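UPF0237 protein SP_0238 (Streptococcus pneumoniae, PDB 1ZPV) is of unknown function but forms a homodimer of ACT domains, a fold that in many relatives binds small regulatory ligands such as amino acids. Local coordinates at residues Y61-F66 with I77-A82. Numbering follows the deposited sequence. Where two conformers were deposited one is given.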
loop_
_atom_site.group_PDB
_atom_site.type_symbol
_atom_site.label_atom_id
_atom_site.label_comp_id
_atom_site.label_asym_id
_atom_site.label_seq_id
_atom_site.Cartn_x
_atom_site.Cartn_y
_atom_site.Cartn_z
ATOM N N TYR C 61 -23.311 -12.015 -5.750
ATOM C CA TYR C 61 -24.048 -11.651 -4.542
ATOM C C TYR C 61 -23.145 -11.036 -3.476
ATOM O O TYR C 61 -23.470 -9.964 -2.922
ATOM C CB TYR C 61 -24.801 -12.869 -3.969
ATOM C CG TYR C 61 -25.426 -12.582 -2.640
ATOM C CD1 TYR C 61 -26.439 -11.604 -2.497
ATOM C CD2 TYR C 61 -24.996 -13.247 -1.505
ATOM C CE1 TYR C 61 -27.005 -11.337 -1.233
ATOM C CE2 TYR C 61 -25.530 -12.956 -0.267
ATOM C CZ TYR C 61 -26.538 -12.023 -0.145
ATOM O OH TYR C 61 -27.038 -11.792 1.126
ATOM N N LEU C 62 -22.006 -11.677 -3.210
ATOM C CA LEU C 62 -21.096 -11.174 -2.133
ATOM C C LEU C 62 -20.546 -9.766 -2.370
ATOM O O LEU C 62 -20.412 -8.946 -1.420
ATOM C CB LEU C 62 -19.937 -12.146 -1.858
ATOM C CG LEU C 62 -20.336 -13.543 -1.347
ATOM C CD1 LEU C 62 -19.108 -14.475 -1.357
ATOM C CD2 LEU C 62 -21.008 -13.524 0.050
ATOM N N ARG C 63 -20.205 -9.488 -3.619
ATOM C CA ARG C 63 -19.665 -8.187 -3.974
ATOM C C ARG C 63 -20.738 -7.148 -3.685
ATOM O O ARG C 63 -20.473 -6.138 -3.024
ATOM C CB ARG C 63 -19.208 -8.142 -5.433
ATOM C CG ARG C 63 -17.983 -8.986 -5.710
ATOM C CD ARG C 63 -17.391 -8.740 -7.094
ATOM N NE ARG C 63 -18.175 -9.343 -8.180
ATOM C CZ ARG C 63 -19.104 -8.698 -8.892
ATOM N NH1 ARG C 63 -19.376 -7.421 -8.634
ATOM N NH2 ARG C 63 -19.762 -9.322 -9.868
ATOM N N ASN C 64 -21.953 -7.413 -4.161
ATOM C CA ASN C 64 -23.069 -6.498 -3.924
ATOM C C ASN C 64 -23.378 -6.333 -2.449
ATOM O O ASN C 64 -23.605 -5.219 -1.981
ATOM C CB ASN C 64 -24.339 -6.952 -4.660
ATOM C CG ASN C 64 -24.347 -6.498 -6.133
ATOM O OD1 ASN C 64 -23.439 -5.810 -6.590
ATOM N ND2 ASN C 64 -25.363 -6.916 -6.870
ATOM N N GLU C 65 -23.434 -7.449 -1.740
ATOM C CA GLU C 65 -23.765 -7.442 -0.310
ATOM C C GLU C 65 -22.717 -6.708 0.541
ATOM O O GLU C 65 -23.084 -5.916 1.433
ATOM C CB GLU C 65 -23.968 -8.869 0.173
ATOM C CG GLU C 65 -24.308 -8.992 1.625
ATOM C CD GLU C 65 -25.786 -8.752 1.927
ATOM O OE1 GLU C 65 -26.569 -8.307 1.043
ATOM O OE2 GLU C 65 -26.143 -9.032 3.079
ATOM N N PHE C 66 -21.432 -6.924 0.254
ATOM C CA PHE C 66 -20.377 -6.208 0.978
ATOM C C PHE C 66 -20.366 -4.696 0.695
ATOM O O PHE C 66 -20.187 -3.895 1.607
ATOM C CB PHE C 66 -19.006 -6.863 0.730
ATOM C CG PHE C 66 -18.719 -8.024 1.667
ATOM C CD1 PHE C 66 -18.572 -9.315 1.189
ATOM C CD2 PHE C 66 -18.593 -7.814 3.026
ATOM C CE1 PHE C 66 -18.267 -10.384 2.088
ATOM C CE2 PHE C 66 -18.316 -8.851 3.915
ATOM C CZ PHE C 66 -18.157 -10.131 3.465
ATOM N N ILE C 77 -16.014 -1.403 0.671
ATOM C CA ILE C 77 -15.544 -2.781 0.857
ATOM C C ILE C 77 -15.391 -3.484 -0.492
ATOM O O ILE C 77 -16.338 -3.545 -1.250
ATOM C CB ILE C 77 -16.463 -3.597 1.757
ATOM C CG1 ILE C 77 -16.605 -2.906 3.115
ATOM C CG2 ILE C 77 -15.892 -5.070 1.908
ATOM C CD1 ILE C 77 -17.647 -3.512 4.090
ATOM N N ASN C 78 -14.217 -4.048 -0.749
ATOM C CA ASN C 78 -13.981 -4.757 -2.001
ATOM C C ASN C 78 -13.777 -6.235 -1.653
ATOM O O ASN C 78 -13.189 -6.559 -0.595
ATOM C CB ASN C 78 -12.778 -4.139 -2.746
ATOM C CG ASN C 78 -13.137 -2.814 -3.495
ATOM O OD1 ASN C 78 -13.296 -2.800 -4.729
ATOM N ND2 ASN C 78 -13.258 -1.718 -2.757
ATOM N N ILE C 79 -14.302 -7.137 -2.469
ATOM C CA ILE C 79 -13.972 -8.570 -2.287
ATOM C C ILE C 79 -13.474 -9.160 -3.608
ATOM O O ILE C 79 -14.044 -8.873 -4.678
ATOM C CB ILE C 79 -15.151 -9.383 -1.651
ATOM C CG1 ILE C 79 -14.766 -10.865 -1.422
ATOM C CG2 ILE C 79 -16.473 -9.192 -2.441
ATOM C CD1 ILE C 79 -15.791 -11.644 -0.567
ATOM N N GLN C 80 -12.414 -9.972 -3.534
ATOM C CA GLN C 80 -11.798 -10.557 -4.710
ATOM C C GLN C 80 -11.659 -12.061 -4.453
ATOM O O GLN C 80 -11.035 -12.441 -3.464
ATOM C CB GLN C 80 -10.412 -9.917 -4.889
ATOM C CG GLN C 80 -9.547 -10.506 -5.980
ATOM C CD GLN C 80 -10.163 -10.322 -7.358
ATOM O OE1 GLN C 80 -10.263 -9.201 -7.862
ATOM N NE2 GLN C 80 -10.596 -11.430 -7.964
ATOM N N SER C 81 -12.209 -12.903 -5.333
ATOM C CA SER C 81 -11.982 -14.351 -5.229
ATOM C C SER C 81 -10.493 -14.603 -5.409
ATOM O O SER C 81 -9.861 -14.037 -6.328
ATOM C CB SER C 81 -12.758 -15.115 -6.320
ATOM O OG SER C 81 -12.457 -16.478 -6.227
ATOM N N ALA C 82 -9.956 -15.511 -4.600
ATOM C CA ALA C 82 -8.561 -15.964 -4.709
ATOM C C ALA C 82 -8.304 -16.797 -5.983
ATOM O O ALA C 82 -7.155 -16.945 -6.406
ATOM C CB ALA C 82 -8.197 -16.784 -3.477
HETATM O O HOH W 1 -17.925 -5.441 -2.665
#
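Ile79 reaches from strand 75-81 to helix 59-72 with both branches. Ile79 CG2 sits against the start of the Arg63 side chain, 3.6 Å from Arg63 CG, and the side chains cross at about a right angle. The longer branch, with CG1 anti to the backbone N (chi1 -178°), carries Ile79 CD1 to the Phe66 ring, 3.8 Å from Phe66 CE1 and approached obliquely; Leu62 CB is 4.4 Å from Ile79 CD1. Two residues earlier on the strand, Ile77 packs on the root of the Phe66 side chain and the near part of its ring. Ile77 CG2 lies 3.8 Å from Phe66 CB, while Ile77 CD1 comes to 3.6 Å from Phe66 O. A water ties the backbones together, donating to Arg63 O at 2.7 Å and to Ile77 O at 2.8 Å.

The axes of 61-66 and 77-81 run nearly antiparallel, at 165°, and approach to 7.8 Å. Behind the first shell, Ile8 of the neighbouring strand touches Phe66 and Ile77, Val22 and Ile26 of helix 18-28 extend the apolar layer, and Phe59 packs on Ile79. This is the helix-on-sheet packing of the ferredoxin-like ACT fold, here over an outermost strand. The side-chain contact is thus largely apolar, Arg63 contributing its aliphatic part; Ile77 also meets a main-chain carbonyl oxygen, and the water supplies a polar link between two main-chain carbonyls.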